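PDB 5XNE: alpha-acetolactate decarboxylase from Bacillus subtilis subsp. subtilis str. 168, which catalyses the decarboxylation of (2S)-2-acetolactate to (R)-acetoin, a step of butanediol biosynthesis that may help control internal pH in stationary-phase cells. Local coordinates for residues S8-L13 / K227-T232; S25-Y30 / T62-G67. All coordinates share one frame; numbering follows the deposited sequence.

Contact 1: residues S8-L13 / K227-T232; sequences STMTSL and KDIETT
M10 and I229 meet through the sides of their aliphatic chains: M10 CG lies 3.7 Å from I229 CD1, and the same CG is equally near I229 CG1, so the last two carbons of the isoleucine's longer branch press against the middle of the methionine. M10 CB, 4.1 Å from I229 CD1, extends the patch toward the backbone, and the two side chains run at a slant to one another. The methionine reaches across because its CG stands anti to the backbone N (chi1 -177°). A bend at chi2 (65°) then turns the sulfur away from that line, and with the outer torsion extended the methyl is carried to T232, where M10 CE comes within 3.6 Å of T232 OG1. These two side chains pass in opposite directions, and the contact is plain van der Waals. I229 offers its long branch because CG1 stands anti to the carbonyl carbon. T232 follows I229 by three residues, so one methionine spans neighbouring positions along a single helical face; all three touching residues are buried. On the other segment, T9 is the N-cap of the helix that begins at M10: S12 N donates to T9 OG1 over 3.0 Å with an N-H...O angle of 148°, which satisfies an amide of the first turn. The side chain of M10 is also about 7 Å from the bound zinc ion, whose protein ligands are H173, H175 and H186. Helix 225-232 packs along helix 10-14, M10 at its start and L14 at its end both touching I229 and T232. M136 of helix 136-139 touches M10 and T232, while Y163 of the second subunit packs on T9 and T11.

Contact 2: residues S25-Y30 / T62-G67; sequences SEIPKY and TPVQNG
S25 and N66 meet mainly through backbone, with their side chains set differently against the junction. The CB of S25 points toward the other segment and lies 3.3 Å from N66 O, whereas the CB of N66 points away, leaving its carbonyl and CA to make the approach. S25 N donates to the same N66 O at 3.1 Å, but the N-H...O angle of 127° marks this bond as weak. S25 OG sits between its own backbone N and carbonyl carbon (chi1 72°) and stays 3.8 Å from N66 O. Beside this polar junction, I27 and V64 direct their CB atoms at each other's segments, and their methyls meet loosely, I27 CD1 to V64 CG2 at 4.4 Å. F52 of strand 51-56 touches both residues, adding an aromatic side to the apolar patch. F22 also touches I27, and L24 and F38 touch V64. This is peripheral packing: the V64 side chain lies about 14 Å from the bound zinc ion. A short 3-10 segment, 25-26, meets the loop leaving strand 60-63 beside a small antiparallel pair, 25-26 following strand 22-23 and the loop preceding strand 69-70, in this beta-rich fold.

How the contacts relate
From the N terminus, the chain leaves strand 3-7 and enters the first half of contact 1, then runs through strand 22-23 to the first half of contact 2. Contact 2 closes the shorter loop, with 31 intervening residues that include strands 33-37, 44-48 and 51-56. Contact 1 closes only when the chain reaches helix 225-232, after 213 intervening residues, so contact 2 is nested within its loop. The centres are 24 Å apart and the nearest atoms about 11 Å apart, without touching. Contact 1 joins the two terminal regions helix to helix, whereas contact 2 ties the turn after strand 22-23 to the loop after strand 60-63.

Contact 1: residues S8-L13 / K227-T232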
loop_
_atom_site.group_PDB
_atom_site.type_symbol
_atom_site.label_atom_id
_atom_site.label_comp_id
_atom_site.label_asym_id
_atom_site.label_seq_id
_atom_site.Cartn_x
_atom_site.Cartn_y
_atom_site.Cartn_z
ATOM N N SER B 8 6.228 7.363 3.430
ATOM C CA SER B 8 7.229 6.468 2.828
ATOM C C SER B 8 7.073 4.998 3.242
ATOM O O SER B 8 6.017 4.597 3.760
ATOM C CB SER B 8 8.650 6.955 3.157
ATOM O OG SER B 8 9.603 6.370 2.273
ATOM N N THR B 9 8.102 4.192 2.984
ATOM C CA THR B 9 7.989 2.746 3.173
ATOM C C THR B 9 9.036 2.175 4.109
ATOM O O THR B 9 10.159 2.691 4.224
ATOM C CB THR B 9 8.102 1.964 1.833
ATOM O OG1 THR B 9 9.477 1.929 1.405
ATOM C CG2 THR B 9 7.228 2.600 0.762
ATOM N N MET B 10 8.679 1.072 4.755
ATOM C CA MET B 10 9.611 0.393 5.634
ATOM C C MET B 10 10.789 -0.156 4.837
ATOM O O MET B 10 11.919 -0.152 5.319
ATOM C CB MET B 10 8.913 -0.741 6.401
ATOM C CG MET B 10 9.805 -1.440 7.395
ATOM S SD MET B 10 10.294 -0.324 8.728
ATOM C CE MET B 10 11.461 -1.348 9.614
ATOM N N THR B 11 10.536 -0.595 3.612
ATOM C CA THR B 11 11.648 -1.132 2.833
ATOM C C THR B 11 12.667 -0.052 2.448
ATOM O O THR B 11 13.851 -0.367 2.273
ATOM C CB THR B 11 11.167 -1.843 1.586
ATOM O OG1 THR B 11 10.385 -0.947 0.792
ATOM C CG2 THR B 11 10.341 -3.089 1.972
ATOM N N SER B 12 12.243 1.208 2.333
ATOM C CA SER B 12 13.216 2.286 2.105
ATOM C C SER B 12 14.078 2.494 3.343
ATOM O O SER B 12 15.304 2.709 3.240
ATOM C CB SER B 12 12.511 3.590 1.691
ATOM O OG SER B 12 13.452 4.629 1.386
ATOM N N LEU B 13 13.459 2.415 4.520
ATOM C CA LEU B 13 14.210 2.476 5.758
ATOM C C LEU B 13 15.217 1.315 5.850
ATOM O O LEU B 13 16.377 1.519 6.225
ATOM C CB LEU B 13 13.252 2.470 6.958
ATOM C CG LEU B 13 13.653 3.243 8.207
ATOM C CD1 LEU B 13 13.813 4.745 7.952
ATOM C CD2 LEU B 13 12.655 2.964 9.329
ATOM N N LYS B 227 11.637 -10.963 6.307
ATOM C CA LYS B 227 12.463 -11.406 7.423
ATOM C C LYS B 227 13.301 -10.256 7.978
ATOM O O LYS B 227 13.598 -10.216 9.170
ATOM C CB LYS B 227 13.375 -12.571 7.020
ATOM C CG LYS B 227 14.779 -12.139 6.588
ATOM C CD LYS B 227 15.574 -13.284 5.965
ATOM C CE LYS B 227 14.912 -13.797 4.706
ATOM N NZ LYS B 227 15.701 -14.812 3.932
ATOM N N ASP B 228 13.685 -9.319 7.116
ATOM C CA ASP B 228 14.524 -8.224 7.568
ATOM C C ASP B 228 13.705 -7.313 8.479
ATOM O O ASP B 228 14.218 -6.790 9.466
ATOM C CB ASP B 228 15.108 -7.457 6.381
ATOM C CG ASP B 228 16.241 -8.218 5.695
ATOM O OD1 ASP B 228 16.664 -9.269 6.218
ATOM O OD2 ASP B 228 16.721 -7.754 4.642
ATOM N N ILE B 229 12.427 -7.159 8.160
ATOM C CA ILE B 229 11.526 -6.401 9.029
ATOM C C ILE B 229 11.349 -7.127 10.369
ATOM O O ILE B 229 11.380 -6.497 11.429
ATOM C CB ILE B 229 10.157 -6.160 8.348
ATOM C CG1 ILE B 229 10.310 -5.125 7.234
ATOM C CG2 ILE B 229 9.110 -5.681 9.366
ATOM C CD1 ILE B 229 9.051 -4.878 6.419
ATOM N N GLU B 230 11.188 -8.449 10.331
ATOM C CA GLU B 230 11.133 -9.235 11.564
ATOM C C GLU B 230 12.344 -8.967 12.447
ATOM O O GLU B 230 12.222 -8.793 13.658
ATOM C CB GLU B 230 11.060 -10.730 11.263
ATOM C CG GLU B 230 9.701 -11.229 10.820
ATOM C CD GLU B 230 9.561 -12.726 11.027
ATOM O OE1 GLU B 230 10.444 -13.314 11.691
ATOM O OE2 GLU B 230 8.579 -13.313 10.525
ATOM N N THR B 231 13.512 -8.926 11.819
ATOM C CA THR B 231 14.768 -8.729 12.520
ATOM C C THR B 231 14.877 -7.353 13.174
ATOM O O THR B 231 15.256 -7.244 14.340
ATOM C CB THR B 231 15.960 -8.921 11.564
ATOM O OG1 THR B 231 16.045 -10.301 11.185
ATOM C CG2 THR B 231 17.264 -8.486 12.227
ATOM N N THR B 232 14.552 -6.304 12.424
ATOM C CA THR B 232 14.731 -4.950 12.929
ATOM C C THR B 232 13.646 -4.586 13.939
ATOM O O THR B 232 13.894 -3.828 14.881
ATOM C CB THR B 232 14.740 -3.899 11.780
ATOM O OG1 THR B 232 13.472 -3.876 11.122
ATOM C CG2 THR B 232 15.829 -4.228 10.748
#

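Contact 2: residues S25-Y30 / T62-G67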
loop_
_atom_site.group_PDB
_atom_site.type_symbol
_atom_site.label_atom_id
_atom_site.label_comp_id
_atom_site.label_asym_id
_atom_site.label_seq_id
_atom_site.Cartn_x
_atom_site.Cartn_y
_atom_site.Cartn_z
ATOM N N SER B 25 6.038 19.827 11.146
ATOM C CA SER B 25 5.114 20.951 11.244
ATOM C C SER B 25 3.766 20.606 10.601
ATOM O O SER B 25 2.747 21.219 10.909
ATOM C CB SER B 25 5.703 22.194 10.580
ATOM O OG SER B 25 5.703 22.039 9.174
ATOM N N GLU B 26 3.750 19.626 9.706
ATOM C CA GLU B 26 2.517 19.315 9.015
ATOM C C GLU B 26 1.751 18.152 9.627
ATOM O O GLU B 26 0.694 17.781 9.120
ATOM C CB GLU B 26 2.813 19.064 7.550
ATOM C CG GLU B 26 3.103 20.400 6.853
ATOM C CD GLU B 26 4.067 20.229 5.744
ATOM O OE1 GLU B 26 4.026 19.150 5.132
ATOM O OE2 GLU B 26 4.858 21.164 5.481
ATOM N N ILE B 27 2.254 17.605 10.731
ATOM C CA ILE B 27 1.501 16.569 11.449
ATOM C C ILE B 27 0.019 16.932 11.685
ATOM O O ILE B 27 -0.846 16.120 11.390
ATOM C CB ILE B 27 2.177 16.224 12.799
ATOM C CG1 ILE B 27 3.457 15.413 12.552
ATOM C CG2 ILE B 27 1.206 15.455 13.716
ATOM C CD1 ILE B 27 4.220 15.066 13.807
ATOM N N PRO B 28 -0.285 18.163 12.160
ATOM C CA PRO B 28 -1.707 18.432 12.420
ATOM C C PRO B 28 -2.623 18.380 11.196
ATOM O O PRO B 28 -3.841 18.301 11.370
ATOM C CB PRO B 28 -1.693 19.853 13.001
ATOM C CG PRO B 28 -0.342 20.034 13.547
ATOM C CD PRO B 28 0.567 19.275 12.624
ATOM N N LYS B 29 -2.071 18.415 9.985
ATOM C CA LYS B 29 -2.877 18.255 8.784
ATOM C C LYS B 29 -3.332 16.813 8.567
ATOM O O LYS B 29 -4.289 16.572 7.831
ATOM C CB LYS B 29 -2.102 18.710 7.535
ATOM C CG LYS B 29 -1.568 20.134 7.598
ATOM C CD LYS B 29 -0.855 20.496 6.284
ATOM C CE LYS B 29 -0.463 21.972 6.248
ATOM N NZ LYS B 29 0.432 22.364 7.381
ATOM N N TYR B 30 -2.624 15.859 9.176
ATOM C CA TYR B 30 -2.802 14.447 8.827
ATOM C C TYR B 30 -3.177 13.547 9.989
ATOM O O TYR B 30 -3.591 12.408 9.778
ATOM C CB TYR B 30 -1.524 13.901 8.176
ATOM C CG TYR B 30 -1.168 14.630 6.916
ATOM C CD1 TYR B 30 -1.994 14.547 5.797
ATOM C CD2 TYR B 30 -0.019 15.406 6.845
ATOM C CE1 TYR B 30 -1.680 15.218 4.629
ATOM C CE2 TYR B 30 0.308 16.077 5.687
ATOM C CZ TYR B 30 -0.526 15.982 4.585
ATOM O OH TYR B 30 -0.201 16.652 3.427
ATOM N N THR B 62 11.515 14.704 23.905
ATOM C CA THR B 62 11.399 16.109 23.542
ATOM C C THR B 62 10.216 16.321 22.623
ATOM O O THR B 62 10.069 15.603 21.629
ATOM C CB THR B 62 12.676 16.605 22.840
ATOM O OG1 THR B 62 13.821 16.194 23.595
ATOM C CG2 THR B 62 12.669 18.125 22.689
ATOM N N PRO B 63 9.361 17.301 22.939
ATOM C CA PRO B 63 8.260 17.637 22.038
ATOM C C PRO B 63 8.765 17.917 20.632
ATOM O O PRO B 63 9.814 18.537 20.454
ATOM C CB PRO B 63 7.654 18.892 22.676
ATOM C CG PRO B 63 7.962 18.735 24.140
ATOM C CD PRO B 63 9.321 18.087 24.190
ATOM N N VAL B 64 8.045 17.434 19.628
ATOM C CA VAL B 64 8.461 17.703 18.263
ATOM C C VAL B 64 8.173 19.160 17.933
ATOM O O VAL B 64 7.273 19.790 18.512
ATOM C CB VAL B 64 7.762 16.783 17.241
ATOM C CG1 VAL B 64 8.003 15.309 17.581
ATOM C CG2 VAL B 64 6.289 17.102 17.171
ATOM N N GLN B 65 8.949 19.693 17.003
ATOM C CA GLN B 65 8.781 21.065 16.570
ATOM C C GLN B 65 8.815 21.175 15.046
ATOM O O GLN B 65 9.192 20.223 14.347
ATOM C CB GLN B 65 9.863 21.953 17.202
ATOM C CG GLN B 65 11.287 21.618 16.795
ATOM C CD GLN B 65 12.334 22.532 17.445
ATOM O OE1 GLN B 65 12.087 23.138 18.489
ATOM N NE2 GLN B 65 13.501 22.642 16.814
ATOM N N ASN B 66 8.403 22.349 14.572
ATOM C CA ASN B 66 8.423 22.805 13.178
ATOM C C ASN B 66 9.290 22.058 12.158
ATOM O O ASN B 66 8.766 21.358 11.295
ATOM C CB ASN B 66 8.846 24.288 13.161
ATOM C CG ASN B 66 7.802 25.218 13.791
ATOM O OD1 ASN B 66 6.797 25.568 13.164
ATOM N ND2 ASN B 66 8.042 25.619 15.042
ATOM N N GLY B 67 10.605 22.220 12.229
ATOM C CA GLY B 67 11.465 21.698 11.174
ATOM C C GLY B 67 12.045 20.316 11.426
ATOM O O GLY B 67 13.021 19.923 10.793
#